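Local atomic coordinates of manganese-binding protein (Chlamydia trachomatis, PDB entry 6NSI), a protein that binds iron(II), manganese(II) and nickel(II), preferring iron(II), and hands them to the membrane permease of an ABC transport system for import. Residues K76-L80 with G81-L85; A119-I122 with Q123-Q127; F55-G58 with L59-H63. All coordinates share one frame; numbering follows the deposited sequence.

Contact 1. Residues K76-L80 with G81-L85; sequences KVVDL and GQRLL
Asp79 and Gln82 meet at a helix N-cap, where strand 77-79, the outermost strand on its side of the parallel sheet, runs straight into helix 80-85. The Asp79 side chain has CG anti to its own nitrogen (chi1 -173°), which carries the carboxylate forward to the first turn. There Gln82 N donates to Asp79 OD1 at 2.9 Å, meeting the oxygen from well above the carboxylate plane, while Gln82 CB rests 3.4 Å from Asp79 CG. The turn then closes with regular i to i+4 backbone bonds, Arg83 N to Asp79 O and Leu84 N to Leu80 O, each at 2.9 Å.

Arg83 turns back along the strand it has just left. Its CB lies near Asp79 O, and CG comes closer still, 3.2 Å from the same oxygen. From CG to NE the chain is extended; CD comes within van der Waals range of Val78 CG1, and at NE and CZ the side chain crosses Val78 at about a right angle. Val78 CG1 sits over one face of the guanidinium, displaced toward its rim and 3.7 Å from Arg83 NE, whereas Val78 CG2 approaches NH2. Helix 107-124 lies alongside, with Glu116 touching Arg83 and Met117 touching Leu80. A water in the guanidinium plane ties helix to strand, accepting from Arg83 NE at 3.1 Å and from Asp79 N at 3.3 Å.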
ATOM      1  N   LYS A  76      13.937  -5.385  18.514  1.00 41.22           N
ATOM      2  CA  LYS A  76      13.365  -4.076  18.206  1.00 39.32           C
ATOM      3  C   LYS A  76      12.262  -4.132  17.153  1.00 39.14           C
ATOM      4  O   LYS A  76      11.535  -3.147  16.994  1.00 36.82           O
ATOM      5  CB  LYS A  76      14.443  -3.117  17.699  1.00 41.84           C
ATOM      6  CG  LYS A  76      15.550  -2.830  18.670  1.00 39.75           C
ATOM      7  CD  LYS A  76      16.576  -1.894  18.065  1.00 37.37           C
ATOM      8  CE  LYS A  76      17.676  -1.619  19.077  1.00 40.12           C
ATOM      9  NZ  LYS A  76      18.797  -0.818  18.510  1.00 42.81           N
ATOM     10  N   VAL A  77      12.131  -5.229  16.408  1.00 43.77           N
ATOM     11  CA  VAL A  77      11.235  -5.241  15.249  1.00 37.18           C
ATOM     12  C   VAL A  77       9.787  -5.381  15.707  1.00 40.24           C
ATOM     13  O   VAL A  77       9.450  -6.280  16.489  1.00 40.49           O
ATOM     14  CB  VAL A  77      11.613  -6.361  14.266  1.00 40.63           C
ATOM     15  CG1 VAL A  77      10.524  -6.526  13.237  1.00 33.04           C
ATOM     16  CG2 VAL A  77      12.943  -6.048  13.578  1.00 36.54           C
ATOM     17  N   VAL A  78       8.941  -4.471  15.230  1.00 38.03           N
ATOM     18  CA  VAL A  78       7.488  -4.582  15.309  1.00 41.23           C
ATOM     19  C   VAL A  78       7.003  -4.959  13.912  1.00 39.62           C
ATOM     20  O   VAL A  78       7.095  -4.151  12.981  1.00 36.30           O
ATOM     21  CB  VAL A  78       6.844  -3.271  15.782  1.00 38.32           C
ATOM     22  CG1 VAL A  78       5.329  -3.368  15.673  1.00 38.38           C
ATOM     23  CG2 VAL A  78       7.282  -2.921  17.207  1.00 36.56           C
ATOM     24  N   ASP A  79       6.520  -6.196  13.753  1.00 41.16           N
ATOM     25  CA  ASP A  79       6.050  -6.723  12.467  1.00 40.79           C
ATOM     26  C   ASP A  79       4.548  -6.467  12.375  1.00 44.17           C
ATOM     27  O   ASP A  79       3.723  -7.267  12.827  1.00 45.73           O
ATOM     28  CB  ASP A  79       6.384  -8.206  12.337  1.00 43.52           C
ATOM     29  CG  ASP A  79       6.069  -8.769  10.949  1.00 40.97           C
ATOM     30  OD1 ASP A  79       5.080  -8.335  10.325  1.00 34.46           O
ATOM     31  OD2 ASP A  79       6.805  -9.671  10.497  1.00 42.11           O
ATOM     32  N   LEU A  80       4.188  -5.342  11.759  1.00 37.02           N
ATOM     33  CA  LEU A  80       2.796  -4.899  11.782  1.00 37.37           C
ATOM     34  C   LEU A  80       1.869  -5.908  11.106  1.00 40.65           C
ATOM     35  O   LEU A  80       0.776  -6.186  11.611  1.00 36.98           O
ATOM     36  CB  LEU A  80       2.684  -3.518  11.131  1.00 32.13           C
ATOM     37  CG  LEU A  80       3.385  -2.396  11.910  1.00 38.46           C
ATOM     38  CD1 LEU A  80       3.576  -1.141  11.058  1.00 36.09           C
ATOM     39  CD2 LEU A  80       2.606  -2.069  13.195  1.00 40.30           C
ATOM     40  N   GLY A  81       2.289  -6.472   9.968  1.00 38.58           N
ATOM     41  CA  GLY A  81       1.449  -7.441   9.275  1.00 31.94           C
ATOM     42  C   GLY A  81       1.269  -8.736  10.046  1.00 42.69           C
ATOM     43  O   GLY A  81       0.193  -9.345  10.018  1.00 42.23           O
ATOM     44  N   GLN A  82       2.316  -9.181  10.743  1.00 37.10           N
ATOM     45  CA  GLN A  82       2.193 -10.394  11.540  1.00 42.57           C
ATOM     46  C   GLN A  82       1.300 -10.164  12.753  1.00 45.21           C
ATOM     47  O   GLN A  82       0.472 -11.018  13.093  1.00 49.46           O
ATOM     48  CB  GLN A  82       3.570 -10.882  11.979  1.00 40.49           C
ATOM     49  CG  GLN A  82       3.532 -12.244  12.647  1.00 48.34           C
ATOM     50  CD  GLN A  82       2.923 -13.305  11.748  1.00 53.04           C
ATOM     51  OE1 GLN A  82       3.288 -13.423  10.575  1.00 53.57           O
ATOM     52  NE2 GLN A  82       1.979 -14.077  12.293  1.00 55.27           N
ATOM     53  N   ARG A  83       1.448  -9.015  13.413  1.00 41.66           N
ATOM     54  CA  ARG A  83       0.580  -8.700  14.543  1.00 46.91           C
ATOM     55  C   ARG A  83      -0.877  -8.598  14.105  1.00 51.94           C
ATOM     56  O   ARG A  83      -1.778  -9.080  14.800  1.00 50.08           O
ATOM     57  CB  ARG A  83       1.047  -7.410  15.211  1.00 41.20           C
ATOM     58  CG  ARG A  83       2.455  -7.514  15.781  1.00 35.55           C
ATOM     59  CD  ARG A  83       2.746  -6.408  16.772  1.00 39.41           C
ATOM     60  NE  ARG A  83       4.109  -6.512  17.305  1.00 49.40           N
ATOM     61  CZ  ARG A  83       4.527  -5.929  18.431  1.00 53.49           C
ATOM     62  NH1 ARG A  83       3.696  -5.193  19.156  1.00 51.84           N
ATOM     63  NH2 ARG A  83       5.783  -6.080  18.833  1.00 53.60           N
ATOM     64  N   LEU A  84      -1.125  -7.998  12.937  1.00 40.99           N
ATOM     65  CA  LEU A  84      -2.485  -7.952  12.413  1.00 46.83           C
ATOM     66  C   LEU A  84      -2.990  -9.351  12.074  1.00 49.12           C
ATOM     67  O   LEU A  84      -4.163  -9.671  12.305  1.00 48.32           O
ATOM     68  CB  LEU A  84      -2.531  -7.040  11.190  1.00 35.97           C
ATOM     69  CG  LEU A  84      -2.427  -5.552  11.498  1.00 41.14           C
ATOM     70  CD1 LEU A  84      -2.477  -4.761  10.200  1.00 38.81           C
ATOM     71  CD2 LEU A  84      -3.554  -5.144  12.430  1.00 42.22           C
ATOM     72  N   LEU A  85      -2.115 -10.204  11.541  1.00 44.63           N
ATOM     73  CA  LEU A  85      -2.516 -11.576  11.252  1.00 50.40           C
ATOM     74  C   LEU A  85      -2.758 -12.364  12.534  1.00 56.62           C
ATOM     75  O   LEU A  85      -3.629 -13.242  12.562  1.00 63.86           O
ATOM     76  CB  LEU A  85      -1.461 -12.266  10.381  1.00 44.38           C
ATOM     77  CG  LEU A  85      -1.587 -12.067   8.864  1.00 47.99           C
ATOM     78  CD1 LEU A  85      -0.604 -12.957   8.110  1.00 42.39           C
ATOM     79  CD2 LEU A  85      -3.019 -12.313   8.381  1.00 39.95           C
TER
HETATM   80  O   HOH W   1       6.128  -8.469  16.082  1.00 39.00           O

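Contact 2. Residues A119-I122 with Q123-Q127; sequences AALI and QQFPQ
The C-terminal end of helix 107-124 is formed here, its last turn giving way at Phe125 to a 3-10 segment that begins with Pro126. Two bonds keep the regular i to i+4 pattern: Gln123 N to Ala119 O at 2.8 Å and Gln124 N to Ala120 O at 3.1 Å. Leu121 O then takes two donors, Phe125 N at 2.9 Å and, weakly, Gln124 N. The Phe125 bond lies in the carbonyl plane, although Phe125 itself has already left helical backbone angles.

With CG beside its own backbone nitrogen (chi1 -51°), the Phe125 ring stands out across the helix axis. CD2 of the ring comes 3.3 Å from Leu121 O, and farther out CE2 meets Leu121 CD2 at 4.1 Å, the two side chains crossing obliquely. Gln124 CG covers one face of the ring near its rim. Beyond the segments Leu121 packs on helix 9-19 through Val15 and Ile18, while Ile122 and Phe125 both touch Phe132 of helix 129-154. At the next position Pro126 N lies 3.3 Å from Ile122 O but has no hydrogen to donate, a helix termination typical of a proline placed just after the last turn.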
ATOM      1  N   ALA A 119      -0.095   0.899  20.108  1.00 45.93           N
ATOM      2  CA  ALA A 119       0.098  -0.016  21.227  1.00 44.88           C
ATOM      3  C   ALA A 119       1.578  -0.300  21.429  1.00 50.18           C
ATOM      4  O   ALA A 119       2.108  -0.152  22.537  1.00 53.91           O
ATOM      5  CB  ALA A 119      -0.679  -1.310  20.990  1.00 45.95           C
ATOM      6  N   ALA A 120       2.265  -0.685  20.350  1.00 41.39           N
ATOM      7  CA  ALA A 120       3.695  -0.955  20.417  1.00 42.61           C
ATOM      8  C   ALA A 120       4.463   0.241  20.965  1.00 43.09           C
ATOM      9  O   ALA A 120       5.374   0.079  21.787  1.00 47.48           O
ATOM     10  CB  ALA A 120       4.214  -1.329  19.026  1.00 35.97           C
ATOM     11  N   LEU A 121       4.129   1.451  20.501  1.00 35.45           N
ATOM     12  CA  LEU A 121       4.839   2.634  20.972  1.00 36.05           C
ATOM     13  C   LEU A 121       4.590   2.854  22.454  1.00 55.40           C
ATOM     14  O   LEU A 121       5.521   3.140  23.219  1.00 49.84           O
ATOM     15  CB  LEU A 121       4.393   3.861  20.181  1.00 40.97           C
ATOM     16  CG  LEU A 121       5.078   4.072  18.839  1.00 39.07           C
ATOM     17  CD1 LEU A 121       4.306   5.120  18.053  1.00 41.42           C
ATOM     18  CD2 LEU A 121       6.534   4.468  19.011  1.00 39.14           C
ATOM     19  N   ILE A 122       3.332   2.710  22.871  1.00 47.99           N
ATOM     20  CA  ILE A 122       2.968   2.914  24.266  1.00 56.33           C
ATOM     21  C   ILE A 122       3.649   1.877  25.151  1.00 54.06           C
ATOM     22  O   ILE A 122       4.065   2.177  26.276  1.00 54.96           O
ATOM     23  CB  ILE A 122       1.435   2.879  24.407  1.00 49.72           C
ATOM     24  CG1 ILE A 122       0.829   4.172  23.846  1.00 49.74           C
ATOM     25  CG2 ILE A 122       1.039   2.634  25.859  1.00 55.11           C
ATOM     26  CD1 ILE A 122      -0.682   4.175  23.769  1.00 50.57           C
ATOM     27  N   GLN A 123       3.787   0.647  24.650  1.00 52.84           N
ATOM     28  CA  GLN A 123       4.461  -0.393  25.421  1.00 54.70           C
ATOM     29  C   GLN A 123       5.947  -0.084  25.608  1.00 58.11           C
ATOM     30  O   GLN A 123       6.530  -0.450  26.637  1.00 63.92           O
ATOM     31  CB  GLN A 123       4.251  -1.751  24.741  1.00 50.92           C
ATOM     32  CG  GLN A 123       5.075  -2.911  25.311  1.00 58.04           C
ATOM     33  CD  GLN A 123       4.338  -3.687  26.401  1.00 68.01           C
ATOM     34  OE1 GLN A 123       3.104  -3.682  26.465  1.00 63.35           O
ATOM     35  NE2 GLN A 123       5.098  -4.355  27.270  1.00 69.24           N
ATOM     36  N   GLN A 124       6.571   0.599  24.645  1.00 54.68           N
ATOM     37  CA  GLN A 124       7.983   0.949  24.781  1.00 50.14           C
ATOM     38  C   GLN A 124       8.184   2.203  25.623  1.00 52.26           C
ATOM     39  O   GLN A 124       9.212   2.331  26.300  1.00 48.43           O
ATOM     40  CB  GLN A 124       8.611   1.146  23.402  1.00 46.53           C
ATOM     41  CG  GLN A 124      10.070   1.606  23.429  1.00 41.66           C
ATOM     42  CD  GLN A 124      11.034   0.478  23.741  1.00 43.53           C
ATOM     43  OE1 GLN A 124      10.699  -0.700  23.589  1.00 44.93           O
ATOM     44  NE2 GLN A 124      12.236   0.831  24.198  1.00 51.15           N
ATOM     45  N   PHE A 125       7.224   3.129  25.601  1.00 45.51           N
ATOM     46  CA  PHE A 125       7.337   4.420  26.284  1.00 52.49           C
ATOM     47  C   PHE A 125       6.104   4.661  27.148  1.00 54.88           C
ATOM     48  O   PHE A 125       5.226   5.457  26.784  1.00 59.31           O
ATOM     49  CB  PHE A 125       7.508   5.565  25.284  1.00 51.32           C
ATOM     50  CG  PHE A 125       8.602   5.339  24.274  1.00 50.51           C
ATOM     51  CD1 PHE A 125       9.934   5.531  24.619  1.00 46.51           C
ATOM     52  CD2 PHE A 125       8.296   4.951  22.981  1.00 44.35           C
ATOM     53  CE1 PHE A 125      10.934   5.342  23.700  1.00 42.26           C
ATOM     54  CE2 PHE A 125       9.292   4.760  22.048  1.00 38.25           C
ATOM     55  CZ  PHE A 125      10.619   4.953  22.403  1.00 45.36           C
ATOM     56  N   PRO A 126       6.006   3.996  28.301  1.00 55.35           N
ATOM     57  CA  PRO A 126       4.876   4.284  29.209  1.00 53.20           C
ATOM     58  C   PRO A 126       4.834   5.732  29.666  1.00 52.10           C
ATOM     59  O   PRO A 126       3.745   6.279  29.887  1.00 52.45           O
ATOM     60  CB  PRO A 126       5.112   3.323  30.379  1.00 49.13           C
ATOM     61  CG  PRO A 126       6.606   3.041  30.340  1.00 52.24           C
ATOM     62  CD  PRO A 126       6.965   3.039  28.880  1.00 52.01           C
ATOM     63  N   GLN A 127       5.995   6.379  29.787  1.00 60.10           N
ATOM     64  CA  GLN A 127       6.044   7.794  30.141  1.00 55.34           C
ATOM     65  C   GLN A 127       5.331   8.684  29.122  1.00 59.49           C
ATOM     66  O   GLN A 127       4.979   9.824  29.445  1.00 55.81           O
ATOM     67  CB  GLN A 127       7.501   8.229  30.305  1.00 56.39           C
ATOM     68  CG  GLN A 127       8.316   8.227  29.015  1.00 50.09           C
ATOM     69  CD  GLN A 127       9.076   6.931  28.793  1.00 49.55           C
ATOM     70  OE1 GLN A 127       8.568   5.839  29.069  1.00 44.54           O
ATOM     71  NE2 GLN A 127      10.301   7.046  28.284  1.00 51.10           N
TER

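Contact 3. Residues F55-G58 with L59-H63; sequences FCNG and LGLEH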
ATOM      1  N   PHE A  55       9.862  -0.460  12.943  1.00 34.61           N
ATOM      2  CA  PHE A  55       8.528  -0.803  12.462  1.00 35.89           C
ATOM      3  C   PHE A  55       8.606  -1.325  11.024  1.00 30.32           C
ATOM      4  O   PHE A  55       9.041  -0.605  10.116  1.00 31.52           O
ATOM      5  CB  PHE A  55       7.608   0.414  12.568  1.00 36.92           C
ATOM      6  CG  PHE A  55       7.128   0.692  13.970  1.00 39.86           C
ATOM      7  CD1 PHE A  55       7.677   1.727  14.714  1.00 40.46           C
ATOM      8  CD2 PHE A  55       6.122  -0.080  14.541  1.00 33.94           C
ATOM      9  CE1 PHE A  55       7.232   1.988  16.007  1.00 47.32           C
ATOM     10  CE2 PHE A  55       5.671   0.179  15.837  1.00 43.12           C
ATOM     11  CZ  PHE A  55       6.229   1.209  16.567  1.00 33.88           C
ATOM     12  N   CYS A  56       8.201  -2.585  10.833  1.00 30.10           N
ATOM     13  CA  CYS A  56       8.218  -3.280   9.552  1.00 27.89           C
ATOM     14  C   CYS A  56       6.807  -3.599   9.092  1.00 32.44           C
ATOM     15  O   CYS A  56       5.891  -3.778   9.905  1.00 34.58           O
ATOM     16  CB  CYS A  56       8.986  -4.596   9.640  1.00 32.37           C
ATOM     17  SG  CYS A  56      10.646  -4.387  10.243  1.00 42.59           S
ATOM     18  N   ASN A  57       6.655  -3.718   7.774  1.00 33.11           N
ATOM     19  CA  ASN A  57       5.380  -4.142   7.205  1.00 30.95           C
ATOM     20  C   ASN A  57       5.153  -5.629   7.411  1.00 31.53           C
ATOM     21  O   ASN A  57       4.019  -6.057   7.648  1.00 29.50           O
ATOM     22  CB  ASN A  57       5.329  -3.828   5.707  1.00 29.90           C
ATOM     23  CG  ASN A  57       3.960  -4.069   5.114  1.00 26.00           C
ATOM     24  OD1 ASN A  57       3.119  -3.187   5.151  1.00 24.01           O
ATOM     25  ND2 ASN A  57       3.731  -5.262   4.548  1.00 28.76           N
ATOM     26  N   GLY A  58       6.224  -6.424   7.332  1.00 30.62           N
ATOM     27  CA  GLY A  58       6.089  -7.865   7.282  1.00 31.20           C
ATOM     28  C   GLY A  58       5.503  -8.261   5.937  1.00 33.58           C
ATOM     29  O   GLY A  58       5.579  -7.521   4.954  1.00 28.33           O
ATOM     30  N   LEU A  59       4.901  -9.456   5.914  1.00 30.05           N
ATOM     31  CA  LEU A  59       4.234  -9.995   4.725  1.00 32.99           C
ATOM     32  C   LEU A  59       5.178 -10.040   3.528  1.00 32.22           C
ATOM     33  O   LEU A  59       4.741  -9.955   2.374  1.00 30.37           O
ATOM     34  CB  LEU A  59       2.961  -9.205   4.380  1.00 27.20           C
ATOM     35  CG  LEU A  59       2.045  -8.798   5.550  1.00 35.49           C
ATOM     36  CD1 LEU A  59       0.862  -7.942   5.080  1.00 26.71           C
ATOM     37  CD2 LEU A  59       1.551 -10.009   6.324  1.00 32.87           C
ATOM     38  N   GLY A  60       6.478 -10.148   3.799  1.00 30.25           N
ATOM     39  CA  GLY A  60       7.490 -10.250   2.764  1.00 42.40           C
ATOM     40  C   GLY A  60       7.979  -8.949   2.159  1.00 41.90           C
ATOM     41  O   GLY A  60       8.742  -8.992   1.189  1.00 40.42           O
ATOM     42  N   LEU A  61       7.570  -7.789   2.683  1.00 33.02           N
ATOM     43  CA  LEU A  61       7.975  -6.535   2.050  1.00 32.94           C
ATOM     44  C   LEU A  61       9.454  -6.244   2.273  1.00 37.56           C
ATOM     45  O   LEU A  61      10.119  -5.657   1.405  1.00 33.41           O
ATOM     46  CB  LEU A  61       7.132  -5.376   2.579  1.00 29.05           C
ATOM     47  CG  LEU A  61       7.369  -4.079   1.800  1.00 30.57           C
ATOM     48  CD1 LEU A  61       6.964  -4.254   0.324  1.00 29.60           C
ATOM     49  CD2 LEU A  61       6.599  -2.942   2.471  1.00 24.92           C
ATOM     50  N   GLU A  62       9.974  -6.609   3.439  1.00 39.39           N
ATOM     51  CA  GLU A  62      11.390  -6.433   3.769  1.00 35.29           C
ATOM     52  C   GLU A  62      12.164  -7.721   3.493  1.00 44.55           C
ATOM     53  O   GLU A  62      12.854  -8.243   4.361  1.00 50.80           O
ATOM     54  CB  GLU A  62      11.528  -5.998   5.230  1.00 33.14           C
ATOM     55  CG  GLU A  62      10.876  -4.640   5.561  1.00 34.33           C
ATOM     56  CD  GLU A  62       9.425  -4.753   6.068  1.00 31.06           C
ATOM     57  OE1 GLU A  62       8.973  -5.874   6.418  1.00 34.91           O
ATOM     58  OE2 GLU A  62       8.724  -3.715   6.113  1.00 33.48           O
ATOM     59  N   HIS A  63      12.054  -8.262   2.279  1.00 44.06           N
ATOM     60  CA  HIS A  63      12.501  -9.627   2.007  1.00 49.56           C
ATOM     61  C   HIS A  63      13.906  -9.715   1.415  1.00 55.71           C
ATOM     62  O   HIS A  63      14.383 -10.824   1.153  1.00 56.48           O
ATOM     63  CB  HIS A  63      11.505 -10.337   1.078  1.00 52.59           C
ATOM     64  CG  HIS A  63      11.778 -10.131  -0.380  1.00 56.06           C
ATOM     65  ND1 HIS A  63      12.683 -10.899  -1.086  1.00 64.67           N
ATOM     66  CD2 HIS A  63      11.255  -9.252  -1.269  1.00 51.91           C
ATOM     67  CE1 HIS A  63      12.714 -10.493  -2.344  1.00 64.15           C
ATOM     68  NE2 HIS A  63      11.855  -9.496  -2.481  1.00 64.47           N
TER
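Glu62 leaves its backbone with CG beside the nitrogen (chi1 -63°) and then bends sharply (chi2 93°), a course that brings its carboxylate back to the peptide N-H groups of Asn57 and Gly58. Both oxygens are used, one for each group. Asn57 N donates to Glu62 OE2 at 2.7 Å from the syn side, somewhat out of the carboxylate plane, and Gly58 N donates to the syn lone pair of Glu62 OE1 at 2.9 Å. This two-pronged grip fixes the rotation of the carboxylate, and two N-H donors would be expected to stabilise its negative charge. Cys56 CB lies against the same group, 3.5 Å from Glu62 OE1.

Between these ends the chain makes a type I' beta turn from Gly58 to Leu61, on the loop that follows strand 54-56 of the parallel sheet. Leu59 and Gly60 at its centre both have positive phi. Leu61 N closes the turn on Gly58 O at 3.0 Å. The same oxygen also accepts from Asn57 ND2 at 2.9 Å, and the two donors reach it from opposite faces of the carbonyl plane. ND2 has a second acceptor in Pro101 O, so the amide bridges the turn to the chain just before His102, an iron ligand. Leu61 crosses Asn57 at about a right angle, with Leu61 CD2 3.6 Å from Asn57 CB. Its side chain also touches the iron ligand His36 and comes to about 5 Å from the bound iron(III), packing beside the metal site without being a ligand itself.

In the fold
From the N terminus the chain first meets contact 3, where the turn after strand 54-56 folds back on the strand's end. Contact 1 follows, capping the helix after strand 77-79, and contact 2 ends helix 107-124. Contact 3 closes a tight turn, contact 1 the first turn of a helix and contact 2 the last turn of another; in sequence they stand in series, none enclosing or crossing another. Contacts 1 and 3 share the sheet: their strands are neighbours, and Gly81 N lies 2.9 Å from Asn57 O, a probable hydrogen bond. Near contact 2, helix 107-124 packs on the sheet through Ala120, which touches Val78, Phe55 and, on helix 80-85, Arg83; Leu121 also packs on Phe55.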